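PDB 1NM2: malonyl CoA:acyl carrier protein malonyltransferase from Streptomyces coelicolor, which probably transfers the malonyl group from malonyl-CoA to holo-acyl carrier protein, supplying malonyl-ACP for fatty acid biosynthesis. Local coordinates for residues V270-T283 against A286-K299. Numbering follows the deposited sequence.
Sequences VTAIIEVCPGGTLT and AKRALPGVKTLALK
Strands 272-275 and 294-297 run parallel, their axes 4.6 Å apart, with Ile273 N hydrogen-bonded to Lys294 O and Leu296 N to Ile273 O; helix 281-289 links them in a beta-alpha-beta crossover, at the edge of the parallel sheet of the hydrolase-like core. The helix packs on the face bearing Ile273, Glu275, Thr295 and Ala297. Ile273, branched and apolar, suits a buried place between strand and helix: its CD1 meets Leu290 CD1 at a tight 3.5 Å, crossing it at about a right angle, while its CG1 lies against Val293 CG1. On the other face, Ile274 and Leu296 meet helix 304-314. Buried Glu275 has CG anti to its own N (chi1 171°), and the extended chain carries the carboxylate to the helix start. There Gly280 N, at the N-cap, donates a hydrogen bond to Glu275 OE1 (2.6 Å), Thr283 N another from the opposite side of the carboxylate plane, and Leu282 N one to OE2; the helix end would favour a negative charge. A glutamine here has no charge, and its NH2 would probably face one of these N-H groups, leaving it without an acceptor. Small Ala297 suits the polar turn, its CB 3.4 Å from Thr283 OG1, the hydroxyl that donates to Glu275 OE1 at 2.9 Å.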
loop_
_atom_site.group_PDB
_atom_site.type_symbol
_atom_site.label_atom_id
_atom_site.label_comp_id
_atom_site.label_asym_id
_atom_site.label_seq_id
_atom_site.Cartn_x
_atom_site.Cartn_y
_atom_site.Cartn_z
ATOM N N VAL A 270 -0.735 -19.078 6.678
ATOM C CA VAL A 270 -1.605 -18.597 5.607
ATOM C C VAL A 270 -1.842 -19.666 4.534
ATOM O O VAL A 270 -0.902 -20.331 4.093
ATOM C CB VAL A 270 -0.994 -17.337 4.942
ATOM C CG1 VAL A 270 0.383 -17.667 4.366
ATOM C CG2 VAL A 270 -1.928 -16.808 3.859
ATOM N N THR A 271 -3.095 -19.831 4.120
ATOM C CA THR A 271 -3.438 -20.812 3.089
ATOM C C THR A 271 -4.037 -20.141 1.853
ATOM O O THR A 271 -4.109 -20.742 0.779
ATOM C CB THR A 271 -4.439 -21.875 3.612
ATOM O OG1 THR A 271 -5.603 -21.224 4.139
ATOM C CG2 THR A 271 -3.788 -22.740 4.700
ATOM N N ALA A 272 -4.460 -18.890 2.007
ATOM C CA ALA A 272 -5.036 -18.134 0.904
ATOM C C ALA A 272 -4.887 -16.634 1.129
ATOM O O ALA A 272 -4.971 -16.156 2.260
ATOM C CB ALA A 272 -6.507 -18.489 0.737
ATOM N N ILE A 273 -4.658 -15.904 0.043
ATOM C CA ILE A 273 -4.518 -14.452 0.090
ATOM C C ILE A 273 -5.373 -13.806 -0.992
ATOM O O ILE A 273 -5.311 -14.186 -2.167
ATOM C CB ILE A 273 -3.059 -13.994 -0.145
ATOM C CG1 ILE A 273 -2.175 -14.408 1.031
ATOM C CG2 ILE A 273 -3.010 -12.475 -0.327
ATOM C CD1 ILE A 273 -0.708 -14.037 0.847
ATOM N N ILE A 274 -6.178 -12.836 -0.580
ATOM C CA ILE A 274 -7.023 -12.094 -1.498
ATOM C C ILE A 274 -6.554 -10.645 -1.429
ATOM O O ILE A 274 -6.459 -10.067 -0.346
ATOM C CB ILE A 274 -8.514 -12.168 -1.090
ATOM C CG1 ILE A 274 -9.039 -13.590 -1.291
ATOM C CG2 ILE A 274 -9.331 -11.178 -1.914
ATOM C CD1 ILE A 274 -10.475 -13.783 -0.855
ATOM N N GLU A 275 -6.221 -10.077 -2.581
ATOM C CA GLU A 275 -5.779 -8.691 -2.656
ATOM C C GLU A 275 -6.958 -7.857 -3.164
ATOM O O GLU A 275 -7.516 -8.145 -4.222
ATOM C CB GLU A 275 -4.588 -8.586 -3.615
ATOM C CG GLU A 275 -4.154 -7.168 -3.955
ATOM C CD GLU A 275 -2.981 -7.138 -4.922
ATOM O OE1 GLU A 275 -2.838 -8.090 -5.727
ATOM O OE2 GLU A 275 -2.214 -6.156 -4.886
ATOM N N VAL A 276 -7.351 -6.836 -2.409
ATOM C CA VAL A 276 -8.480 -6.011 -2.824
ATOM C C VAL A 276 -8.148 -5.171 -4.053
ATOM O O VAL A 276 -7.007 -5.145 -4.513
ATOM C CB VAL A 276 -8.967 -5.085 -1.670
ATOM C CG1 VAL A 276 -9.442 -5.945 -0.502
ATOM C CG2 VAL A 276 -7.838 -4.139 -1.223
ATOM N N CYS A 277 -9.154 -4.493 -4.590
ATOM C CA CYS A 277 -8.976 -3.665 -5.774
ATOM C C CYS A 277 -8.112 -2.443 -5.483
ATOM O O CYS A 277 -8.278 -1.785 -4.456
ATOM C CB CYS A 277 -10.344 -3.218 -6.300
ATOM S SG CYS A 277 -10.270 -2.130 -7.732
ATOM N N PRO A 278 -7.177 -2.112 -6.388
ATOM C CA PRO A 278 -6.852 -2.773 -7.657
ATOM C C PRO A 278 -5.744 -3.807 -7.451
ATOM O O PRO A 278 -4.590 -3.452 -7.222
ATOM C CB PRO A 278 -6.415 -1.609 -8.534
ATOM C CG PRO A 278 -5.661 -0.754 -7.555
ATOM C CD PRO A 278 -6.528 -0.789 -6.304
ATOM N N GLY A 279 -6.103 -5.084 -7.537
ATOM C CA GLY A 279 -5.135 -6.142 -7.313
ATOM C C GLY A 279 -4.209 -6.499 -8.456
ATOM O O GLY A 279 -4.344 -5.998 -9.575
ATOM N N GLY A 280 -3.263 -7.387 -8.159
ATOM C CA GLY A 280 -2.308 -7.824 -9.158
ATOM C C GLY A 280 -0.868 -7.766 -8.670
ATOM O O GLY A 280 -0.139 -8.751 -8.763
ATOM N N THR A 281 -0.463 -6.619 -8.135
ATOM C CA THR A 281 0.902 -6.435 -7.654
ATOM C C THR A 281 1.271 -7.311 -6.454
ATOM O O THR A 281 2.256 -8.047 -6.507
ATOM C CB THR A 281 1.165 -4.956 -7.289
ATOM O OG1 THR A 281 0.225 -4.535 -6.294
ATOM C CG2 THR A 281 1.016 -4.069 -8.523
ATOM N N LEU A 282 0.497 -7.239 -5.376
ATOM C CA LEU A 282 0.810 -8.051 -4.198
ATOM C C LEU A 282 0.582 -9.534 -4.486
ATOM O O LEU A 282 1.288 -10.392 -3.960
ATOM C CB LEU A 282 -0.025 -7.594 -2.989
ATOM C CG LEU A 282 0.188 -6.128 -2.562
ATOM C CD1 LEU A 282 -0.564 -5.850 -1.261
ATOM C CD2 LEU A 282 1.679 -5.847 -2.370
ATOM N N THR A 283 -0.396 -9.833 -5.333
ATOM C CA THR A 283 -0.687 -11.218 -5.699
ATOM C C THR A 283 0.499 -11.796 -6.472
ATOM O O THR A 283 0.865 -12.955 -6.286
ATOM C CB THR A 283 -1.955 -11.312 -6.572
ATOM O OG1 THR A 283 -3.103 -10.988 -5.778
ATOM C CG2 THR A 283 -2.117 -12.714 -7.126
ATOM N N ALA A 286 3.146 -12.658 -4.000
ATOM C CA ALA A 286 2.771 -13.832 -3.228
ATOM C C ALA A 286 3.044 -15.120 -4.006
ATOM O O ALA A 286 3.515 -16.105 -3.436
ATOM C CB ALA A 286 1.300 -13.756 -2.839
ATOM N N LYS A 287 2.753 -15.110 -5.304
ATOM C CA LYS A 287 2.970 -16.293 -6.133
ATOM C C LYS A 287 4.443 -16.683 -6.174
ATOM O O LYS A 287 4.787 -17.838 -6.437
ATOM C CB LYS A 287 2.461 -16.049 -7.558
ATOM C CG LYS A 287 0.946 -15.916 -7.650
ATOM C CD LYS A 287 0.497 -15.587 -9.066
ATOM C CE LYS A 287 -0.994 -15.304 -9.112
ATOM N NZ LYS A 287 -1.430 -14.887 -10.473
ATOM N N ARG A 288 5.313 -15.717 -5.909
ATOM C CA ARG A 288 6.746 -15.972 -5.914
ATOM C C ARG A 288 7.284 -16.352 -4.542
ATOM O O ARG A 288 7.977 -17.359 -4.401
ATOM C CB ARG A 288 7.498 -14.743 -6.427
ATOM C CG ARG A 288 7.296 -14.477 -7.904
ATOM C CD ARG A 288 8.208 -13.369 -8.393
ATOM N NE ARG A 288 8.312 -13.370 -9.849
ATOM C CZ ARG A 288 8.771 -14.395 -10.562
ATOM N NH1 ARG A 288 9.168 -15.505 -9.951
ATOM N NH2 ARG A 288 8.829 -14.314 -11.886
ATOM N N ALA A 289 6.953 -15.555 -3.531
ATOM C CA ALA A 289 7.439 -15.795 -2.179
ATOM C C ALA A 289 6.610 -16.758 -1.327
ATOM O O ALA A 289 7.102 -17.280 -0.329
ATOM C CB ALA A 289 7.586 -14.457 -1.447
ATOM N N LEU A 290 5.361 -16.997 -1.706
ATOM C CA LEU A 290 4.511 -17.886 -0.921
ATOM C C LEU A 290 3.964 -19.064 -1.723
ATOM O O LEU A 290 2.757 -19.168 -1.955
ATOM C CB LEU A 290 3.357 -17.084 -0.311
ATOM C CG LEU A 290 3.818 -15.906 0.553
ATOM C CD1 LEU A 290 2.631 -15.043 0.949
ATOM C CD2 LEU A 290 4.544 -16.435 1.780
ATOM N N PRO A 291 4.852 -19.980 -2.147
ATOM C CA PRO A 291 4.421 -21.145 -2.924
ATOM C C PRO A 291 3.463 -22.029 -2.127
ATOM O O PRO A 291 3.646 -22.230 -0.927
ATOM C CB PRO A 291 5.738 -21.846 -3.248
ATOM C CG PRO A 291 6.590 -21.516 -2.058
ATOM C CD PRO A 291 6.294 -20.050 -1.846
ATOM N N GLY A 292 2.435 -22.545 -2.797
ATOM C CA GLY A 292 1.473 -23.395 -2.123
ATOM C C GLY A 292 0.294 -22.629 -1.551
ATOM O O GLY A 292 -0.651 -23.229 -1.035
ATOM N N VAL A 293 0.346 -21.302 -1.640
ATOM C CA VAL A 293 -0.731 -20.458 -1.131
ATOM C C VAL A 293 -1.644 -20.002 -2.269
ATOM O O VAL A 293 -1.163 -19.509 -3.291
ATOM C CB VAL A 293 -0.162 -19.209 -0.423
ATOM C CG1 VAL A 293 -1.295 -18.324 0.064
ATOM C CG2 VAL A 293 0.721 -19.636 0.744
ATOM N N LYS A 294 -2.953 -20.176 -2.105
ATOM C CA LYS A 294 -3.891 -19.752 -3.142
ATOM C C LYS A 294 -3.973 -18.235 -3.109
ATOM O O LYS A 294 -4.036 -17.637 -2.035
ATOM C CB LYS A 294 -5.288 -20.343 -2.912
ATOM C CG LYS A 294 -5.376 -21.848 -3.100
ATOM C CD LYS A 294 -6.814 -22.309 -3.332
ATOM C CE LYS A 294 -7.338 -21.868 -4.701
ATOM N NZ LYS A 294 -8.703 -22.406 -5.014
ATOM N N THR A 295 -3.958 -17.613 -4.279
ATOM C CA THR A 295 -4.028 -16.160 -4.356
ATOM C C THR A 295 -5.101 -15.726 -5.343
ATOM O O THR A 295 -5.349 -16.400 -6.346
ATOM C CB THR A 295 -2.686 -15.547 -4.818
ATOM O OG1 THR A 295 -2.359 -16.047 -6.119
ATOM C CG2 THR A 295 -1.570 -15.902 -3.855
ATOM N N LEU A 296 -5.738 -14.599 -5.051
ATOM C CA LEU A 296 -6.766 -14.058 -5.929
ATOM C C LEU A 296 -6.742 -12.541 -5.827
ATOM O O LEU A 296 -6.739 -11.980 -4.728
ATOM C CB LEU A 296 -8.151 -14.592 -5.540
ATOM C CG LEU A 296 -9.317 -14.237 -6.478
ATOM C CD1 LEU A 296 -10.475 -15.200 -6.252
ATOM C CD2 LEU A 296 -9.762 -12.802 -6.248
ATOM N N ALA A 297 -6.708 -11.878 -6.977
ATOM C CA ALA A 297 -6.693 -10.425 -7.015
ATOM C C ALA A 297 -8.033 -9.908 -7.522
ATOM O O ALA A 297 -8.536 -10.365 -8.550
ATOM C CB ALA A 297 -5.567 -9.934 -7.924
ATOM N N LEU A 298 -8.621 -8.972 -6.785
ATOM C CA LEU A 298 -9.887 -8.376 -7.190
ATOM C C LEU A 298 -9.598 -7.215 -8.131
ATOM O O LEU A 298 -8.993 -6.219 -7.734
ATOM C CB LEU A 298 -10.659 -7.856 -5.977
ATOM C CG LEU A 298 -11.222 -8.901 -5.013
ATOM C CD1 LEU A 298 -11.884 -8.200 -3.841
ATOM C CD2 LEU A 298 -12.219 -9.793 -5.745
ATOM N N LYS A 299 -10.012 -7.349 -9.386
ATOM C CA LYS A 299 -9.804 -6.285 -10.356
ATOM C C LYS A 299 -11.134 -5.651 -10.752
ATOM O O LYS A 299 -11.216 -4.436 -10.929
ATOM C CB LYS A 299 -9.059 -6.828 -11.572
ATOM C CG LYS A 299 -7.676 -7.367 -11.205
ATOM C CD LYS A 299 -6.907 -7.851 -12.420
ATOM C CE LYS A 299 -5.505 -8.296 -12.036
ATOM N NZ LYS A 299 -4.711 -8.710 -13.224
#